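PDB 4GPS: decapping and exoribonuclease protein 1 from Kluyveromyces lactis, which hydrolyses NAD caps and m7G caps from the 5' ends of RNAs and degrades RNA from the 5' end, using a divalent metal cation. Local coordinates for residues V158-A163 and N209-V214; A279-I284 and Y291-S296; L312-Q317 and L326-R331. All blocks are in the same frame, centred on the assembly; numbering follows the deposited sequence.

Contact 1 of 3, residues V158-A163 and N209-V214; sequences VILKEA and NILISV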
loop_
_atom_site.group_PDB
_atom_site.type_symbol
_atom_site.label_atom_id
_atom_site.label_comp_id
_atom_site.label_asym_id
_atom_site.label_seq_id
_atom_site.Cartn_x
_atom_site.Cartn_y
_atom_site.Cartn_z
ATOM N N VAL A 158 12.259 10.581 -6.519
ATOM C CA VAL A 158 13.629 10.448 -7.029
ATOM C C VAL A 158 14.119 8.996 -7.040
ATOM O O VAL A 158 14.791 8.574 -7.971
ATOM C CB VAL A 158 14.633 11.322 -6.202
ATOM C CG1 VAL A 158 16.084 10.936 -6.515
ATOM C CG2 VAL A 158 14.407 12.777 -6.527
ATOM N N ILE A 159 13.805 8.245 -5.992
ATOM C CA ILE A 159 14.209 6.852 -5.910
ATOM C C ILE A 159 13.445 5.956 -6.913
ATOM O O ILE A 159 14.018 5.043 -7.479
ATOM C CB ILE A 159 14.014 6.331 -4.478
ATOM C CG1 ILE A 159 15.014 7.032 -3.556
ATOM C CG2 ILE A 159 14.198 4.810 -4.446
ATOM C CD1 ILE A 159 14.774 6.768 -2.088
ATOM N N LEU A 160 12.158 6.230 -7.112
ATOM C CA LEU A 160 11.321 5.485 -8.044
ATOM C C LEU A 160 11.935 5.606 -9.421
ATOM O O LEU A 160 12.016 4.621 -10.149
ATOM C CB LEU A 160 9.904 6.077 -8.102
ATOM C CG LEU A 160 8.881 5.247 -8.879
ATOM C CD1 LEU A 160 8.749 3.897 -8.203
ATOM C CD2 LEU A 160 7.530 5.942 -8.923
ATOM N N LYS A 161 12.371 6.815 -9.775
ATOM C CA LYS A 161 12.965 7.017 -11.078
ATOM C C LYS A 161 14.322 6.326 -11.240
ATOM O O LYS A 161 14.705 5.973 -12.348
ATOM C CB LYS A 161 13.056 8.506 -11.403
ATOM C CG LYS A 161 11.709 9.186 -11.569
ATOM C CD LYS A 161 11.924 10.666 -11.788
ATOM C CE LYS A 161 10.629 11.400 -12.102
ATOM N NZ LYS A 161 10.838 12.902 -12.252
ATOM N N GLU A 162 15.067 6.136 -10.158
ATOM C CA GLU A 162 16.334 5.412 -10.284
ATOM C C GLU A 162 15.977 3.918 -10.417
ATOM O O GLU A 162 16.593 3.183 -11.177
ATOM C CB GLU A 162 17.196 5.598 -9.046
ATOM C CG GLU A 162 17.601 7.027 -8.771
ATOM C CD GLU A 162 18.639 7.539 -9.743
ATOM O OE1 GLU A 162 19.589 6.779 -10.071
ATOM O OE2 GLU A 162 18.501 8.709 -10.159
ATOM N N ALA A 163 14.979 3.474 -9.658
ATOM C CA ALA A 163 14.548 2.100 -9.728
ATOM C C ALA A 163 14.035 1.794 -11.147
ATOM O O ALA A 163 14.286 0.720 -11.665
ATOM C CB ALA A 163 13.455 1.836 -8.689
ATOM N N ASN A 209 5.214 3.907 -21.150
ATOM C CA ASN A 209 4.884 3.396 -19.832
ATOM C C ASN A 209 4.361 4.644 -19.092
ATOM O O ASN A 209 4.619 5.762 -19.516
ATOM C CB ASN A 209 6.122 2.778 -19.182
ATOM C CG ASN A 209 6.420 1.419 -19.749
ATOM O OD1 ASN A 209 7.586 1.016 -19.927
ATOM N ND2 ASN A 209 5.352 0.688 -20.049
ATOM N N ILE A 210 3.613 4.453 -18.018
ATOM C CA ILE A 210 3.019 5.565 -17.284
ATOM C C ILE A 210 3.534 5.751 -15.855
ATOM O O ILE A 210 3.529 4.826 -15.037
ATOM C CB ILE A 210 1.482 5.395 -17.245
ATOM C CG1 ILE A 210 0.932 5.358 -18.675
ATOM C CG2 ILE A 210 0.844 6.535 -16.465
ATOM C CD1 ILE A 210 -0.479 4.849 -18.807
ATOM N N LEU A 211 3.954 6.974 -15.553
ATOM C CA LEU A 211 4.456 7.299 -14.233
ATOM C C LEU A 211 3.376 7.999 -13.441
ATOM O O LEU A 211 2.840 8.998 -13.891
ATOM C CB LEU A 211 5.665 8.230 -14.347
ATOM C CG LEU A 211 6.247 8.730 -13.027
ATOM C CD1 LEU A 211 6.716 7.559 -12.193
ATOM C CD2 LEU A 211 7.418 9.664 -13.315
ATOM N N ILE A 212 3.052 7.475 -12.266
ATOM C CA ILE A 212 2.044 8.091 -11.399
ATOM C C ILE A 212 2.761 8.923 -10.337
ATOM O O ILE A 212 3.802 8.498 -9.823
ATOM C CB ILE A 212 1.200 7.023 -10.663
ATOM C CG1 ILE A 212 0.510 6.115 -11.675
ATOM C CG2 ILE A 212 0.174 7.697 -9.755
ATOM C CD1 ILE A 212 -0.433 5.110 -11.064
ATOM N N SER A 213 2.214 10.096 -10.022
ATOM C CA SER A 213 2.768 10.979 -8.982
ATOM C C SER A 213 1.676 11.941 -8.467
ATOM O O SER A 213 0.531 11.826 -8.869
ATOM C CB SER A 213 3.973 11.766 -9.512
ATOM O OG SER A 213 3.622 12.576 -10.624
ATOM N N VAL A 214 2.008 12.862 -7.573
ATOM C CA VAL A 214 1.008 13.792 -7.052
ATOM C C VAL A 214 1.423 15.239 -7.115
ATOM O O VAL A 214 2.555 15.541 -7.472
ATOM C CB VAL A 214 0.704 13.555 -5.566
ATOM C CG1 VAL A 214 -0.567 12.758 -5.404
ATOM C CG2 VAL A 214 1.899 12.893 -4.899
#
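Helix segment 158-163 passes strand segment 209-214 where Lys161 faces Leu211, their CA atoms 9.1 Å apart, a separation that leaves the meeting to side chains alone. Leu211 carries the strand's half of it, pointing toward the helix. Its CG stands anti to the backbone N (chi1 176°), and the isobutyl fork beyond divides its two methyls between two successive residues of the helix. CD1 meets CD2 of Leu160 at 3.7 Å; the two side chains come from facing sides and overlap alongside, methyl against methyl. The other branch, CD2 of Leu211, lies 3.8 Å from CE of Lys161. That lysine leaves the helix at an angle to the strand, but its chain is fully extended beyond CG (chi2 176°) and brings the apolar methylenes across the leucine at about a right angle. Its aliphatic part thus covers the outer margin of the pair, while the residue as a whole remains exposed. The interface is small, with 125 Å² buried over both sides, and is held by van der Waals packing.

Leu160 also rests on Val179 of strand 176-181, so the helix leans on two adjacent strands. Strand 210-213 runs between strand 176-181, parallel to it, and strand 198-204, antiparallel to it, with backbone bonds to both. The end of Ile212 lies on the far side of the strand from Leu211 and packs on Ile185 and Ile188 of helix 182-190, while Ile159 and Ala163 touch strand 100-103. The side chains of Leu160 and Glu280, a probable substrate-binding residue, are about 11 Å apart. The arrangement is plain helix-on-sheet packing of an alpha/beta fold, with helices 156-167 and 182-190 contributing cover to strand 210-213.

Contact 2 of 3, residues A279-I284 and Y291-S296; sequences AEMDSI and YTEIKS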
loop_
_atom_site.group_PDB
_atom_site.type_symbol
_atom_site.label_atom_id
_atom_site.label_comp_id
_atom_site.label_asym_id
_atom_site.label_seq_id
_atom_site.Cartn_x
_atom_site.Cartn_y
_atom_site.Cartn_z
ATOM N N ALA A 279 7.742 0.303 -2.466
ATOM C CA ALA A 279 7.106 0.248 -1.147
ATOM C C ALA A 279 8.125 0.358 -0.043
ATOM O O ALA A 279 9.196 -0.236 -0.109
ATOM C CB ALA A 279 6.322 -1.074 -0.985
ATOM N N GLU A 280 7.805 1.124 0.979
ATOM C CA GLU A 280 8.717 1.230 2.093
ATOM C C GLU A 280 8.355 0.074 3.021
ATOM O O GLU A 280 7.167 -0.113 3.343
ATOM C CB GLU A 280 8.545 2.568 2.816
ATOM C CG GLU A 280 9.095 2.528 4.248
ATOM C CD GLU A 280 9.047 3.875 4.959
ATOM O OE1 GLU A 280 9.514 3.934 6.126
ATOM O OE2 GLU A 280 8.553 4.859 4.348
ATOM N N MET A 281 9.365 -0.708 3.416
ATOM C CA MET A 281 9.190 -1.844 4.320
ATOM C C MET A 281 9.755 -1.445 5.667
ATOM O O MET A 281 10.889 -0.971 5.750
ATOM C CB MET A 281 9.949 -3.064 3.808
ATOM C CG MET A 281 9.625 -3.412 2.357
ATOM S SD MET A 281 7.943 -4.170 2.075
ATOM C CE MET A 281 6.980 -2.723 1.832
ATOM N N ASP A 282 8.965 -1.636 6.721
ATOM C CA ASP A 282 9.383 -1.299 8.065
ATOM C C ASP A 282 10.439 -2.221 8.596
ATOM O O ASP A 282 11.336 -1.788 9.315
ATOM C CB ASP A 282 8.216 -1.366 9.044
ATOM C CG ASP A 282 7.107 -0.426 8.706
ATOM O OD1 ASP A 282 7.381 0.676 8.178
ATOM O OD2 ASP A 282 5.953 -0.807 8.988
ATOM N N SER A 283 10.355 -3.496 8.243
ATOM C CA SER A 283 11.327 -4.425 8.782
ATOM C C SER A 283 11.230 -5.789 8.187
ATOM O O SER A 283 10.304 -6.088 7.425
ATOM C CB SER A 283 11.082 -4.594 10.278
ATOM O OG SER A 283 9.871 -5.332 10.506
ATOM N N ILE A 284 12.196 -6.624 8.562
ATOM C CA ILE A 284 12.205 -8.024 8.150
ATOM C C ILE A 284 12.183 -8.862 9.413
ATOM O O ILE A 284 12.820 -8.510 10.409
ATOM C CB ILE A 284 13.469 -8.475 7.413
ATOM C CG1 ILE A 284 13.633 -7.714 6.102
ATOM C CG2 ILE A 284 13.334 -9.956 7.059
ATOM C CD1 ILE A 284 14.279 -6.357 6.260
ATOM N N TYR A 291 9.216 -9.855 5.018
ATOM C CA TYR A 291 8.969 -8.464 5.357
ATOM C C TYR A 291 7.786 -8.434 6.329
ATOM O O TYR A 291 6.846 -9.221 6.197
ATOM C CB TYR A 291 8.624 -7.672 4.101
ATOM C CG TYR A 291 9.806 -7.422 3.221
ATOM C CD1 TYR A 291 10.987 -6.886 3.754
ATOM C CD2 TYR A 291 9.734 -7.657 1.844
ATOM C CE1 TYR A 291 12.074 -6.581 2.936
ATOM C CE2 TYR A 291 10.810 -7.353 1.013
ATOM C CZ TYR A 291 11.973 -6.814 1.560
ATOM O OH TYR A 291 12.997 -6.472 0.721
ATOM N N THR A 292 7.846 -7.526 7.296
ATOM C CA THR A 292 6.812 -7.380 8.321
ATOM C C THR A 292 6.450 -5.881 8.453
ATOM O O THR A 292 7.281 -5.052 8.839
ATOM C CB THR A 292 7.343 -7.945 9.657
ATOM O OG1 THR A 292 7.648 -9.335 9.464
ATOM C CG2 THR A 292 6.303 -7.770 10.807
ATOM N N GLU A 293 5.215 -5.549 8.084
ATOM C CA GLU A 293 4.715 -4.181 8.109
ATOM C C GLU A 293 3.984 -3.985 9.439
ATOM O O GLU A 293 3.070 -4.742 9.797
ATOM C CB GLU A 293 3.785 -3.940 6.910
ATOM C CG GLU A 293 4.372 -4.488 5.608
ATOM C CD GLU A 293 3.994 -3.687 4.385
ATOM O OE1 GLU A 293 4.132 -2.451 4.431
ATOM O OE2 GLU A 293 3.576 -4.285 3.373
ATOM N N ILE A 294 4.436 -2.971 10.163
ATOM C CA ILE A 294 3.959 -2.618 11.483
ATOM C C ILE A 294 2.837 -1.569 11.468
ATOM O O ILE A 294 2.954 -0.511 10.841
ATOM C CB ILE A 294 5.166 -2.118 12.302
ATOM C CG1 ILE A 294 6.221 -3.234 12.303
ATOM C CG2 ILE A 294 4.741 -1.674 13.723
ATOM C CD1 ILE A 294 7.469 -2.887 13.026
ATOM N N LYS A 295 1.743 -1.892 12.149
ATOM C CA LYS A 295 0.584 -0.996 12.233
ATOM C C LYS A 295 0.223 -0.759 13.703
ATOM O O LYS A 295 0.247 -1.688 14.533
ATOM C CB LYS A 295 -0.632 -1.591 11.493
ATOM C CG LYS A 295 -0.478 -1.697 9.989
ATOM C CD LYS A 295 -0.418 -0.317 9.330
ATOM C CE LYS A 295 -0.269 -0.430 7.849
ATOM N NZ LYS A 295 -0.183 0.891 7.201
ATOM N N SER A 296 -0.081 0.494 14.006
ATOM C CA SER A 296 -0.487 0.914 15.337
ATOM C C SER A 296 -2.017 1.014 15.310
ATOM O O SER A 296 -2.581 1.636 14.420
ATOM C CB SER A 296 0.116 2.281 15.643
ATOM O OG SER A 296 -0.325 2.763 16.892
HETATM O O HOH W 1 6.088 -1.556 5.974
#
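Asp282 reaches across to Ile294, where OD2 takes the backbone N-H through its anti lone pair at 2.9 Å, with an angle of 156° at the hydrogen. One residue on, Ser283 grips Thr292 twice: its O receives Thr292 N at 2.9 Å, from above the carbonyl plane, and its OG donates to Thr292 O at 3.1 Å. The next pair, Ile284 and Tyr291, is a non-hydrogen-bonded antiparallel one, with Ile284 CG1 3.6 Å from Tyr291 CD1. Met281 covers one face of the Tyr291 ring: CG sits 3.9 Å above the centroid as a CH-pi contact, and SD, 4.2 Å from the same centroid, makes a Met-aromatic contact. Bends at chi2 (-73°) and chi3 carry the Met281 CE methyl onward to the carboxylate of Glu293. A water accepts from Asp282 N and lies 2.6 Å from Glu293 OE1, linking the Asp282 backbone to the Glu293 carboxylate.

Further out, Tyr291 OH is hydrogen-bonded to Glu88 and Tyr261, and its ring makes a cation-pi contact with Lys323; Glu293 OE2 forms a salt bridge with Arg182. An alanine in place of Tyr291 would remove the ring and would probably leave Met281 and Ile284 facing a gap and Glu88 without this hydroxyl partner.

Asp282, Glu293 and Ile294 bind the divalent metal, with Glu243 completing the protein's set, and Lys295 probably binds substrate. Asp282 followed by Glu293-Ile294-Lys295 on the next strand is the D...(D/E)XK signature of the PD-(D/E)XK nuclease fold, carried on a beta hairpin.

Contact 3 of 3, residues L312-Q317 and L326-R331; sequences LRMWIQ and LLIGFR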
loop_
_atom_site.group_PDB
_atom_site.type_symbol
_atom_site.label_atom_id
_atom_site.label_comp_id
_atom_site.label_asym_id
_atom_site.label_seq_id
_atom_site.Cartn_x
_atom_site.Cartn_y
_atom_site.Cartn_z
ATOM N N LEU A 312 -9.287 -2.861 5.196
ATOM C CA LEU A 312 -9.244 -3.092 3.754
ATOM C C LEU A 312 -7.951 -2.530 3.162
ATOM O O LEU A 312 -7.295 -3.171 2.344
ATOM C CB LEU A 312 -10.461 -2.453 3.064
ATOM C CG LEU A 312 -10.519 -2.513 1.530
ATOM C CD1 LEU A 312 -10.610 -3.995 1.102
ATOM C CD2 LEU A 312 -11.700 -1.672 0.985
ATOM N N ARG A 313 -7.564 -1.340 3.601
ATOM C CA ARG A 313 -6.369 -0.696 3.092
ATOM C C ARG A 313 -5.147 -1.549 3.414
ATOM O O ARG A 313 -4.260 -1.745 2.588
ATOM C CB ARG A 313 -6.259 0.704 3.712
ATOM C CG ARG A 313 -5.683 1.750 2.777
ATOM C CD ARG A 313 -5.773 3.172 3.331
ATOM N NE ARG A 313 -5.487 4.128 2.259
ATOM C CZ ARG A 313 -4.271 4.321 1.787
ATOM N NH1 ARG A 313 -3.274 3.648 2.316
ATOM N NH2 ARG A 313 -4.055 5.107 0.754
ATOM N N MET A 314 -5.149 -2.088 4.621
ATOM C CA MET A 314 -4.087 -2.938 5.154
ATOM C C MET A 314 -3.960 -4.172 4.230
ATOM O O MET A 314 -2.867 -4.563 3.800
ATOM C CB MET A 314 -4.521 -3.376 6.553
ATOM C CG MET A 314 -3.480 -3.594 7.552
ATOM S SD MET A 314 -4.214 -3.785 9.216
ATOM C CE MET A 314 -4.387 -2.027 9.718
ATOM N N TRP A 315 -5.098 -4.797 3.961
ATOM C CA TRP A 315 -5.133 -5.940 3.092
ATOM C C TRP A 315 -4.576 -5.552 1.711
ATOM O O TRP A 315 -3.728 -6.264 1.183
ATOM C CB TRP A 315 -6.575 -6.435 2.949
ATOM C CG TRP A 315 -6.731 -7.537 1.930
ATOM C CD1 TRP A 315 -6.428 -8.872 2.098
ATOM C CD2 TRP A 315 -7.144 -7.390 0.574
ATOM N NE1 TRP A 315 -6.620 -9.549 0.930
ATOM C CE2 TRP A 315 -7.060 -8.671 -0.028
ATOM C CE3 TRP A 315 -7.571 -6.298 -0.204
ATOM C CZ2 TRP A 315 -7.396 -8.892 -1.375
ATOM C CZ3 TRP A 315 -7.902 -6.520 -1.550
ATOM C CH2 TRP A 315 -7.810 -7.808 -2.116
ATOM N N ILE A 316 -5.046 -4.446 1.117
ATOM C CA ILE A 316 -4.547 -4.058 -0.211
ATOM C C ILE A 316 -3.056 -3.812 -0.135
ATOM O O ILE A 316 -2.314 -4.194 -1.032
ATOM C CB ILE A 316 -5.166 -2.773 -0.711
ATOM C CG1 ILE A 316 -6.678 -2.952 -0.845
ATOM C CG2 ILE A 316 -4.523 -2.374 -2.050
ATOM C CD1 ILE A 316 -7.409 -1.647 -0.968
ATOM N N GLN A 317 -2.628 -3.187 0.957
ATOM C CA GLN A 317 -1.219 -2.870 1.156
ATOM C C GLN A 317 -0.293 -4.089 1.125
ATOM O O GLN A 317 0.705 -4.093 0.407
ATOM C CB GLN A 317 -1.049 -2.091 2.453
ATOM C CG GLN A 317 0.356 -1.907 2.891
ATOM C CD GLN A 317 0.455 -1.378 4.321
ATOM O OE1 GLN A 317 1.531 -1.373 4.913
ATOM N NE2 GLN A 317 -0.662 -0.928 4.872
ATOM N N LEU A 326 1.895 -8.905 8.484
ATOM C CA LEU A 326 1.530 -7.731 9.242
ATOM C C LEU A 326 1.738 -8.039 10.699
ATOM O O LEU A 326 1.583 -9.175 11.129
ATOM C CB LEU A 326 0.061 -7.390 9.036
ATOM C CG LEU A 326 -0.298 -6.737 7.713
ATOM C CD1 LEU A 326 -1.784 -6.862 7.431
ATOM C CD2 LEU A 326 0.077 -5.303 7.788
ATOM N N LEU A 327 2.106 -7.013 11.449
ATOM C CA LEU A 327 2.280 -7.109 12.886
ATOM C C LEU A 327 1.546 -5.873 13.441
ATOM O O LEU A 327 1.869 -4.719 13.119
ATOM C CB LEU A 327 3.755 -7.083 13.277
ATOM C CG LEU A 327 4.008 -7.115 14.794
ATOM C CD1 LEU A 327 3.410 -8.415 15.409
ATOM C CD2 LEU A 327 5.547 -7.006 15.064
ATOM N N ILE A 328 0.529 -6.117 14.246
ATOM C CA ILE A 328 -0.246 -5.033 14.783
ATOM C C ILE A 328 -0.050 -4.858 16.280
ATOM O O ILE A 328 -0.028 -5.831 17.052
ATOM C CB ILE A 328 -1.719 -5.258 14.466
ATOM C CG1 ILE A 328 -1.894 -5.154 12.958
ATOM C CG2 ILE A 328 -2.611 -4.269 15.251
ATOM C CD1 ILE A 328 -3.318 -5.330 12.489
ATOM N N GLY A 329 0.148 -3.606 16.669
ATOM C CA GLY A 329 0.303 -3.284 18.072
ATOM C C GLY A 329 -0.960 -2.557 18.514
ATOM O O GLY A 329 -1.219 -1.432 18.070
ATOM N N PHE A 330 -1.760 -3.201 19.354
ATOM C CA PHE A 330 -2.992 -2.585 19.824
ATOM C C PHE A 330 -2.689 -1.871 21.114
ATOM O O PHE A 330 -2.042 -2.420 22.008
ATOM C CB PHE A 330 -4.076 -3.640 20.061
ATOM C CG PHE A 330 -4.466 -4.399 18.828
ATOM C CD1 PHE A 330 -3.852 -5.594 18.507
ATOM C CD2 PHE A 330 -5.485 -3.939 18.003
ATOM C CE1 PHE A 330 -4.254 -6.328 17.376
ATOM C CE2 PHE A 330 -5.886 -4.666 16.873
ATOM C CZ PHE A 330 -5.266 -5.860 16.568
ATOM N N ARG A 331 -3.131 -0.633 21.206
ATOM C CA ARG A 331 -2.882 0.114 22.423
ATOM C C ARG A 331 -4.188 0.356 23.144
ATOM O O ARG A 331 -5.237 0.400 22.516
ATOM C CB ARG A 331 -2.206 1.464 22.125
ATOM C CG ARG A 331 -3.087 2.430 21.382
ATOM C CD ARG A 331 -2.423 3.800 21.191
ATOM N NE ARG A 331 -3.392 4.727 20.599
ATOM C CZ ARG A 331 -3.805 4.665 19.335
ATOM N NH1 ARG A 331 -3.320 3.732 18.513
ATOM N NH2 ARG A 331 -4.746 5.498 18.901
#
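Met314, on helix segment 312-317, supplies the helix side of an entirely apolar contact with Leu326 and Ile328 of strand segment 326-331, and its CA lies 8.4 Å from that of Leu326. The hydrocarbon contact comes first: CG of Met314 rests against both methyls of Leu326, 3.7 Å from CD1 and 4.0 Å from CD2, so that the end of the leucine straddles this one methylene. The sulfur contact is further along the chain, where SD of Met314 meets CD1 of Ile328 at 3.7 Å. A nearly straight chi2 (169°) reaches out from the helix to put SD there, and the bend at chi3 turns CE aside. The first side-chain bond of Ile328 does not aim at the helix, but its extended CG1-CD1 branch brings the terminal methyl to the sulfur. Its other branch, CG2, lies over the outer part of one face of the Phe330 ring, 3.3 Å above the plane.

Apolar partners outside continue the layer. Leu326 touches Ile349 of helix 346-353 and, with Ile328, Tyr344 of the neighbouring strand, while Trp315 points away from strand 325-331 and packs on helix 346-353. A polar interaction lies beside this patch: Arg313 makes a salt bridge with Asp187.

Helix 305-319 links parallel neighbours 290-297 and 325-331, a beta-alpha-beta crossover of the nuclease core. The side chain of Met314 comes within about 4 Å of that of Lys295, and Leu326 equally near Glu293. With only methyl, methylene and thioether groups meeting, the contact offers no directional bond; its hold would come from close fit and burial, and it lies directly beside Glu293 of the metal site and Lys295, a probable substrate-binding residue.

In the fold
From the N terminus, contact 1 comes first, bringing segment 158-163 to segment 209-214 across the 45 residues between them, which include strands 176-181 and 198-204 and helix 182-190. Contact 2 then closes the tight hairpin of strands 273-285 and 290-297, and contact 3 the short return from helix 305-319 to strand 325-331. The three follow in series, with none nesting or crossing. Strand 176-181 joins the first two regions, pairing with both 210-213 and 273-285, although the nearest atoms of contacts 1 and 2 stay about 7 Å apart. Contacts 2 and 3 touch directly: Glu293 O lies 3.0 Å from Leu327 N. Contact 1 lies across the chain's centre from contact 3.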